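PEPTIDE N-myristoyltransferase (Saccharomyces cerevisiae, PDB 1IIC) transfers myristate from myristoyl-CoA to the N-terminal glycine of protein substrates, as a member of the N-myristoyltransferase family. Local coordinates at residues Ser248-Ile253 with Ser368-Leu373; Lys335-Leu340 with Lys412-Val417. All blocks are in the same frame, centred on the assembly; numbering follows the deposited sequence.

Contact 1 (Ser248-Ile253 with Ser368-Leu373); sequences SRFELI and SQDNTL
The ring of Phe250 comes up against the backbone of Gln369 at the turn of its loop, CE2 of Phe250 lying 3.4 Å from Gln369 CA and CZ 3.7 Å from Gln369 CB. With CG anti to its own carbonyl carbon, beside the backbone N, the ring swings forward to the loop; the plane of the Gln369 amide is tilted 65° from that of the ring. The amide of Gln369 turns off from the ring: OE1 accepts a bond from Ser368 OG, which stands tilted from the carbonyl plane, while NE2 is held by the backbone oxygen of Tyr318. The other component is ionic. Arg249 folds back over Phe250, CG of Arg249 resting 3.6 Å above the centre of one ring face; a bend at chi3 then carries the guanidinium over to Asp370, and the two side chains cross at about a right angle. Arg249 NH1 meets Asp370 OD1 at 3.3 Å, a salt bridge whose hydrogen bond is weak, at 129°, and the two flat groups are turned 82° apart. Each charge has a further mate, Asp325 for Arg249 and both Arg414 and Arg331 for Asp370. Were Arg249 replaced by alanine, the Phe250 face would probably lose the methylene over its centre and Asp325 its partner here, whereas Asp370 would keep Arg414 and Arg331. A type II' turn from Ser368 to Asn371, closed by Asn371 N on Ser368 O at 3.1 Å, brings Gln369 and Asp370 to the ring. The contact thus joins the link between helix 236-247 and strand 252-254 to the loop that follows strand 362-366, while Leu340 and Leu344 of helix 334-357 touch Asp370.

Contact 2 (Lys335-Leu340 with Lys412-Val417); sequences KATKAL and KRRSNV
Arg414 lays its guanidinium along the flank of helix 334-357, against Thr337 and, one turn further on, Leu340; the side chains of Arg414 and Thr337 pass each other in opposite directions. Thr337 OG1 lies at the edge of the guanidinium, near its plane, where Arg414 NH1 gives it a weak hydrogen bond of 3.2 Å bent to 129°. Arg414 NH1 also stands 3.6 Å from the methyl CG2 of Thr337. Arg414 NH2 comes obliquely to Leu340 CD1, at 3.7 Å, an apolar neighbour for a charged group. Two bends, at chi2 and chi3, fold the arginine chain toward the helix while keeping NE within a salt bridge to Asp370, its strongest polar partner. Thr337 OG1 is also bonded to the backbone oxygen of Asp333, so the hydroxyl is shared between its own helix and the arginine. Asp370 also pairs with Arg331, and the carboxylate probably balances the two arginines gathered round it. Beyond Arg414 the chain makes an ST turn, Ser415 OG accepting from Val417 N at 2.9 Å and 165°. The arrangement is a buried arginine tying an irregular C-terminal segment to the start of a long helix in the C-terminal half of the N-myristoyltransferase fold.

Overall arrangement
Contacts 1 and 2 illustrate how three loop segments and one helix can share a largely buried charge network. Their centres are 9 Å apart, and their segments alternate along the chain. The centre of contact 1 lies nearer the centre of the chain (about 14 Å, against about 21 Å for contact 2), though both contacts are buried. An aromatic ring against a turn gives contact 1 an apolar component, whereas contact 2 depends on a single arginine end lying on a helix. Asp370 links the two chemically. Backbone bonds probably reinforce the join, Glu251 N to Asn416 O and Gln369 N to Val417 O, so 412-417 lies beside both segments of contact 1; Leu373 packs on Leu340.

Contact 1 (Ser248-Ile253 with Ser368-Leu373)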
ATOM      1  N   SER A 248      11.106   3.871  13.521  1.00 20.72           N
ATOM      2  CA  SER A 248      10.753   4.620  14.715  1.00 20.82           C
ATOM      3  C   SER A 248      10.749   6.120  14.494  1.00 20.79           C
ATOM      4  O   SER A 248      10.209   6.859  15.307  1.00 22.88           O
ATOM      5  CB  SER A 248      11.710   4.276  15.862  1.00 21.59           C
ATOM      6  OG  SER A 248      13.026   4.726  15.576  1.00 22.80           O
ATOM      7  N   ARG A 249      11.342   6.573  13.392  1.00 20.45           N
ATOM      8  CA  ARG A 249      11.386   8.005  13.102  1.00 19.90           C
ATOM      9  C   ARG A 249      10.031   8.530  12.623  1.00 19.40           C
ATOM     10  O   ARG A 249       9.710   9.702  12.800  1.00 19.51           O
ATOM     11  CB  ARG A 249      12.435   8.295  12.027  1.00 17.98           C
ATOM     12  CG  ARG A 249      12.044   7.834  10.625  1.00 18.03           C
ATOM     13  CD  ARG A 249      13.212   8.042   9.676  1.00 19.72           C
ATOM     14  NE  ARG A 249      14.418   7.408  10.209  1.00 19.04           N
ATOM     15  CZ  ARG A 249      15.654   7.718   9.844  1.00 18.32           C
ATOM     16  NH1 ARG A 249      15.865   8.662   8.939  1.00 16.89           N
ATOM     17  NH2 ARG A 249      16.681   7.083  10.390  1.00 20.06           N
ATOM     18  N   PHE A 250       9.244   7.656  12.005  1.00 19.28           N
ATOM     19  CA  PHE A 250       7.940   8.043  11.480  1.00 20.42           C
ATOM     20  C   PHE A 250       6.874   8.121  12.585  1.00 20.96           C
ATOM     21  O   PHE A 250       7.037   7.537  13.661  1.00 22.28           O
ATOM     22  CB  PHE A 250       7.532   7.049  10.379  1.00 19.60           C
ATOM     23  CG  PHE A 250       8.552   6.921   9.263  1.00 17.17           C
ATOM     24  CD1 PHE A 250       9.113   5.682   8.946  1.00 18.10           C
ATOM     25  CD2 PHE A 250       8.968   8.042   8.551  1.00 15.72           C
ATOM     26  CE1 PHE A 250      10.083   5.559   7.931  1.00 17.12           C
ATOM     27  CE2 PHE A 250       9.927   7.939   7.541  1.00 15.42           C
ATOM     28  CZ  PHE A 250      10.489   6.702   7.226  1.00 15.51           C
ATOM     29  N   GLU A 251       5.790   8.850  12.328  1.00 21.85           N
ATOM     30  CA  GLU A 251       4.731   8.990  13.317  1.00 21.33           C
ATOM     31  C   GLU A 251       3.580   8.011  13.124  1.00 22.36           C
ATOM     32  O   GLU A 251       2.821   7.753  14.060  1.00 23.82           O
ATOM     33  CB  GLU A 251       4.222  10.436  13.332  1.00 23.34           C
ATOM     34  CG  GLU A 251       5.283  11.446  13.794  1.00 22.82           C
ATOM     35  CD  GLU A 251       4.791  12.878  13.765  1.00 22.40           C
ATOM     36  OE1 GLU A 251       3.940  13.190  12.916  1.00 25.07           O
ATOM     37  OE2 GLU A 251       5.263  13.702  14.573  1.00 23.88           O
ATOM     38  N   LEU A 252       3.449   7.462  11.918  1.00 22.17           N
ATOM     39  CA  LEU A 252       2.395   6.480  11.620  1.00 22.13           C
ATOM     40  C   LEU A 252       3.043   5.237  11.015  1.00 21.64           C
ATOM     41  O   LEU A 252       3.532   5.266   9.882  1.00 20.60           O
ATOM     42  CB  LEU A 252       1.374   7.046  10.630  1.00 21.82           C
ATOM     43  CG  LEU A 252       0.217   6.094  10.296  1.00 21.54           C
ATOM     44  CD1 LEU A 252      -0.609   5.826  11.554  1.00 21.50           C
ATOM     45  CD2 LEU A 252      -0.660   6.705   9.209  1.00 20.29           C
ATOM     46  N   ILE A 253       3.031   4.141  11.765  1.00 20.72           N
ATOM     47  CA  ILE A 253       3.660   2.908  11.310  1.00 21.60           C
ATOM     48  C   ILE A 253       2.889   1.675  11.761  1.00 21.09           C
ATOM     49  O   ILE A 253       2.028   1.758  12.627  1.00 19.67           O
ATOM     50  CB  ILE A 253       5.095   2.762  11.905  1.00 21.09           C
ATOM     51  CG1 ILE A 253       5.002   2.633  13.430  1.00 20.81           C
ATOM     52  CG2 ILE A 253       5.957   3.961  11.537  1.00 18.37           C
ATOM     53  CD1 ILE A 253       6.337   2.453  14.137  1.00 22.36           C
ATOM     54  N   SER A 368       5.727   9.167   0.666  1.00 16.16           N
ATOM     55  CA  SER A 368       5.736   8.851   2.089  1.00 15.22           C
ATOM     56  C   SER A 368       7.163   8.527   2.533  1.00 15.40           C
ATOM     57  O   SER A 368       8.091   8.606   1.728  1.00 14.40           O
ATOM     58  CB  SER A 368       4.834   7.653   2.350  1.00 15.42           C
ATOM     59  OG  SER A 368       5.161   6.589   1.467  1.00 16.33           O
ATOM     60  N   GLN A 369       7.334   8.170   3.806  1.00 16.05           N
ATOM     61  CA  GLN A 369       8.643   7.811   4.350  1.00 16.58           C
ATOM     62  C   GLN A 369       9.687   8.880   4.012  1.00 16.94           C
ATOM     63  O   GLN A 369       9.378  10.074   4.032  1.00 15.48           O
ATOM     64  CB  GLN A 369       9.067   6.448   3.783  1.00 16.86           C
ATOM     65  CG  GLN A 369       8.130   5.294   4.161  1.00 15.41           C
ATOM     66  CD  GLN A 369       7.916   4.319   3.018  1.00 16.38           C
ATOM     67  OE1 GLN A 369       7.360   4.674   1.975  1.00 17.09           O
ATOM     68  NE2 GLN A 369       8.364   3.085   3.200  1.00 17.01           N
ATOM     69  N   ASP A 370      10.916   8.459   3.707  1.00 15.49           N
ATOM     70  CA  ASP A 370      11.976   9.409   3.342  1.00 16.25           C
ATOM     71  C   ASP A 370      12.139   9.468   1.821  1.00 16.65           C
ATOM     72  O   ASP A 370      13.155   9.932   1.309  1.00 15.54           O
ATOM     73  CB  ASP A 370      13.308   9.005   3.994  1.00 16.58           C
ATOM     74  CG  ASP A 370      13.423   9.482   5.436  1.00 18.60           C
ATOM     75  OD1 ASP A 370      13.881   8.703   6.302  1.00 18.27           O
ATOM     76  OD2 ASP A 370      13.058  10.650   5.704  1.00 18.49           O
ATOM     77  N   ASN A 371      11.111   9.018   1.107  1.00 16.60           N
ATOM     78  CA  ASN A 371      11.130   8.965  -0.354  1.00 17.60           C
ATOM     79  C   ASN A 371      11.512  10.236  -1.131  1.00 17.74           C
ATOM     80  O   ASN A 371      12.191  10.148  -2.162  1.00 17.57           O
ATOM     81  CB  ASN A 371       9.776   8.427  -0.863  1.00 17.78           C
ATOM     82  CG  ASN A 371       9.534   6.973  -0.466  1.00 18.09           C
ATOM     83  OD1 ASN A 371       8.610   6.325  -0.963  1.00 20.04           O
ATOM     84  ND2 ASN A 371      10.357   6.460   0.435  1.00 15.00           N
ATOM     85  N   THR A 372      11.089  11.410  -0.664  1.00 18.31           N
ATOM     86  CA  THR A 372      11.413  12.650  -1.383  1.00 17.48           C
ATOM     87  C   THR A 372      12.911  12.944  -1.493  1.00 18.66           C
ATOM     88  O   THR A 372      13.317  13.822  -2.263  1.00 18.60           O
ATOM     89  CB  THR A 372      10.715  13.889  -0.762  1.00 18.31           C
ATOM     90  OG1 THR A 372      11.158  14.067   0.590  1.00 18.50           O
ATOM     91  CG2 THR A 372       9.193  13.720  -0.803  1.00 18.33           C
ATOM     92  N   LEU A 373      13.734  12.233  -0.725  1.00 16.12           N
ATOM     93  CA  LEU A 373      15.175  12.448  -0.811  1.00 17.58           C
ATOM     94  C   LEU A 373      15.708  11.871  -2.114  1.00 18.05           C
ATOM     95  O   LEU A 373      16.730  12.337  -2.624  1.00 18.17           O
ATOM     96  CB  LEU A 373      15.919  11.798   0.370  1.00 16.07           C
ATOM     97  CG  LEU A 373      15.672  12.441   1.745  1.00 14.96           C
ATOM     98  CD1 LEU A 373      16.385  11.671   2.842  1.00 15.03           C
ATOM     99  CD2 LEU A 373      16.126  13.871   1.712  1.00 12.90           C
TER

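Contact 2 (Lys335-Leu340 with Lys412-Val417)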
ATOM      1  N   LYS A 335      23.424  17.057   8.068  1.00 26.32           N
ATOM      2  CA  LYS A 335      24.443  16.046   7.809  1.00 25.64           C
ATOM      3  C   LYS A 335      23.811  14.671   7.730  1.00 24.24           C
ATOM      4  O   LYS A 335      24.189  13.846   6.896  1.00 22.92           O
ATOM      5  CB  LYS A 335      25.497  16.043   8.906  1.00 27.11           C
ATOM      6  CG  LYS A 335      26.491  17.153   8.773  1.00 30.76           C
ATOM      7  CD  LYS A 335      27.668  16.955   9.698  1.00 31.56           C
ATOM      8  CE  LYS A 335      28.672  18.094   9.560  1.00 35.10           C
ATOM      9  NZ  LYS A 335      29.024  18.422   8.139  1.00 32.88           N
ATOM     10  N   ALA A 336      22.861  14.419   8.623  1.00 24.53           N
ATOM     11  CA  ALA A 336      22.170  13.139   8.643  1.00 22.78           C
ATOM     12  C   ALA A 336      21.408  13.010   7.324  1.00 22.89           C
ATOM     13  O   ALA A 336      21.406  11.954   6.699  1.00 22.46           O
ATOM     14  CB  ALA A 336      21.213  13.089   9.812  1.00 22.79           C
ATOM     15  N   THR A 337      20.774  14.101   6.905  1.00 21.98           N
ATOM     16  CA  THR A 337      20.018  14.122   5.661  1.00 22.45           C
ATOM     17  C   THR A 337      20.914  13.796   4.452  1.00 22.08           C
ATOM     18  O   THR A 337      20.562  12.964   3.620  1.00 22.45           O
ATOM     19  CB  THR A 337      19.346  15.502   5.466  1.00 22.34           C
ATOM     20  OG1 THR A 337      18.508  15.779   6.594  1.00 22.66           O
ATOM     21  CG2 THR A 337      18.503  15.523   4.200  1.00 22.47           C
ATOM     22  N   LYS A 338      22.075  14.435   4.360  1.00 23.03           N
ATOM     23  CA  LYS A 338      22.981  14.187   3.241  1.00 21.87           C
ATOM     24  C   LYS A 338      23.444  12.727   3.195  1.00 21.89           C
ATOM     25  O   LYS A 338      23.456  12.102   2.133  1.00 21.78           O
ATOM     26  CB  LYS A 338      24.205  15.095   3.315  1.00 23.05           C
ATOM     27  CG  LYS A 338      25.072  14.998   2.078  1.00 23.58           C
ATOM     28  CD  LYS A 338      26.421  15.657   2.265  1.00 28.57           C
ATOM     29  CE  LYS A 338      27.288  15.451   1.021  1.00 28.34           C
ATOM     30  NZ  LYS A 338      28.666  15.925   1.251  1.00 29.43           N
ATOM     31  N   ALA A 339      23.836  12.189   4.344  1.00 18.85           N
ATOM     32  CA  ALA A 339      24.276  10.807   4.395  1.00 20.32           C
ATOM     33  C   ALA A 339      23.148   9.851   3.980  1.00 19.82           C
ATOM     34  O   ALA A 339      23.384   8.910   3.225  1.00 21.12           O
ATOM     35  CB  ALA A 339      24.770  10.471   5.792  1.00 19.83           C
ATOM     36  N   LEU A 340      21.931  10.097   4.472  1.00 19.83           N
ATOM     37  CA  LEU A 340      20.762   9.265   4.157  1.00 20.01           C
ATOM     38  C   LEU A 340      20.379   9.358   2.677  1.00 20.28           C
ATOM     39  O   LEU A 340      20.084   8.346   2.037  1.00 21.26           O
ATOM     40  CB  LEU A 340      19.553   9.693   4.997  1.00 19.15           C
ATOM     41  CG  LEU A 340      18.431   8.698   5.378  1.00 21.73           C
ATOM     42  CD1 LEU A 340      17.087   9.378   5.194  1.00 16.70           C
ATOM     43  CD2 LEU A 340      18.489   7.413   4.567  1.00 20.13           C
ATOM     44  N   LYS A 412      12.757  18.723   2.206  1.00 28.74           N
ATOM     45  CA  LYS A 412      13.405  19.037   3.473  1.00 30.77           C
ATOM     46  C   LYS A 412      12.741  18.443   4.713  1.00 29.63           C
ATOM     47  O   LYS A 412      13.425  18.150   5.689  1.00 29.57           O
ATOM     48  CB  LYS A 412      13.577  20.550   3.632  1.00 33.95           C
ATOM     49  CG  LYS A 412      12.349  21.319   4.041  1.00 36.73           C
ATOM     50  CD  LYS A 412      12.596  22.823   3.988  1.00 39.53           C
ATOM     51  CE  LYS A 412      12.790  23.308   2.557  1.00 40.92           C
ATOM     52  NZ  LYS A 412      12.786  24.810   2.494  1.00 42.39           N
ATOM     53  N   ARG A 413      11.426  18.267   4.686  1.00 28.57           N
ATOM     54  CA  ARG A 413      10.719  17.664   5.814  1.00 28.57           C
ATOM     55  C   ARG A 413      10.394  16.202   5.489  1.00 25.84           C
ATOM     56  O   ARG A 413      10.239  15.368   6.377  1.00 24.28           O
ATOM     57  CB  ARG A 413       9.415  18.411   6.086  1.00 31.04           C
ATOM     58  CG  ARG A 413       9.579  19.812   6.589  1.00 34.47           C
ATOM     59  CD  ARG A 413       8.236  20.509   6.531  1.00 38.73           C
ATOM     60  NE  ARG A 413       8.345  21.919   6.887  1.00 42.36           N
ATOM     61  CZ  ARG A 413       7.514  22.868   6.459  1.00 44.23           C
ATOM     62  NH1 ARG A 413       6.503  22.560   5.651  1.00 46.39           N
ATOM     63  NH2 ARG A 413       7.697  24.128   6.835  1.00 44.81           N
ATOM     64  N   ARG A 414      10.305  15.900   4.200  1.00 24.37           N
ATOM     65  CA  ARG A 414       9.969  14.550   3.760  1.00 23.05           C
ATOM     66  C   ARG A 414       8.620  14.150   4.371  1.00 20.61           C
ATOM     67  O   ARG A 414       7.690  14.963   4.401  1.00 20.87           O
ATOM     68  CB  ARG A 414      11.083  13.565   4.152  1.00 22.06           C
ATOM     69  CG  ARG A 414      12.404  13.837   3.409  1.00 24.25           C
ATOM     70  CD  ARG A 414      13.504  14.335   4.352  1.00 21.78           C
ATOM     71  NE  ARG A 414      14.006  13.239   5.174  1.00 22.96           N
ATOM     72  CZ  ARG A 414      15.013  13.344   6.040  1.00 24.55           C
ATOM     73  NH1 ARG A 414      15.627  14.512   6.201  1.00 23.37           N
ATOM     74  NH2 ARG A 414      15.420  12.275   6.725  1.00 22.70           N
ATOM     75  N   SER A 415       8.502  12.930   4.881  1.00 18.79           N
ATOM     76  CA  SER A 415       7.223  12.511   5.442  1.00 17.98           C
ATOM     77  C   SER A 415       7.335  11.744   6.732  1.00 16.92           C
ATOM     78  O   SER A 415       8.343  11.098   7.009  1.00 17.09           O
ATOM     79  CB  SER A 415       6.441  11.656   4.435  1.00 16.91           C
ATOM     80  OG  SER A 415       5.236  11.159   5.013  1.00 16.84           O
ATOM     81  N   ASN A 416       6.270  11.815   7.515  1.00 16.68           N
ATOM     82  CA  ASN A 416       6.212  11.123   8.780  1.00 16.20           C
ATOM     83  C   ASN A 416       5.281   9.949   8.680  1.00 16.10           C
ATOM     84  O   ASN A 416       4.978   9.304   9.686  1.00 14.63           O
ATOM     85  CB  ASN A 416       5.778  12.079   9.885  1.00 16.88           C
ATOM     86  CG  ASN A 416       6.956  12.724  10.550  1.00 18.04           C
ATOM     87  OD1 ASN A 416       6.846  13.793  11.144  1.00 19.63           O
ATOM     88  ND2 ASN A 416       8.106  12.069  10.449  1.00 18.44           N
ATOM     89  N   VAL A 417       4.826   9.678   7.456  1.00 16.57           N
ATOM     90  CA  VAL A 417       3.968   8.531   7.191  1.00 16.22           C
ATOM     91  C   VAL A 417       4.944   7.382   6.931  1.00 16.95           C
ATOM     92  O   VAL A 417       5.667   7.393   5.928  1.00 15.86           O
ATOM     93  CB  VAL A 417       3.090   8.734   5.927  1.00 15.30           C
ATOM     94  CG1 VAL A 417       2.302   7.465   5.639  1.00 13.03           C
ATOM     95  CG2 VAL A 417       2.136   9.917   6.125  1.00 15.30           C
TER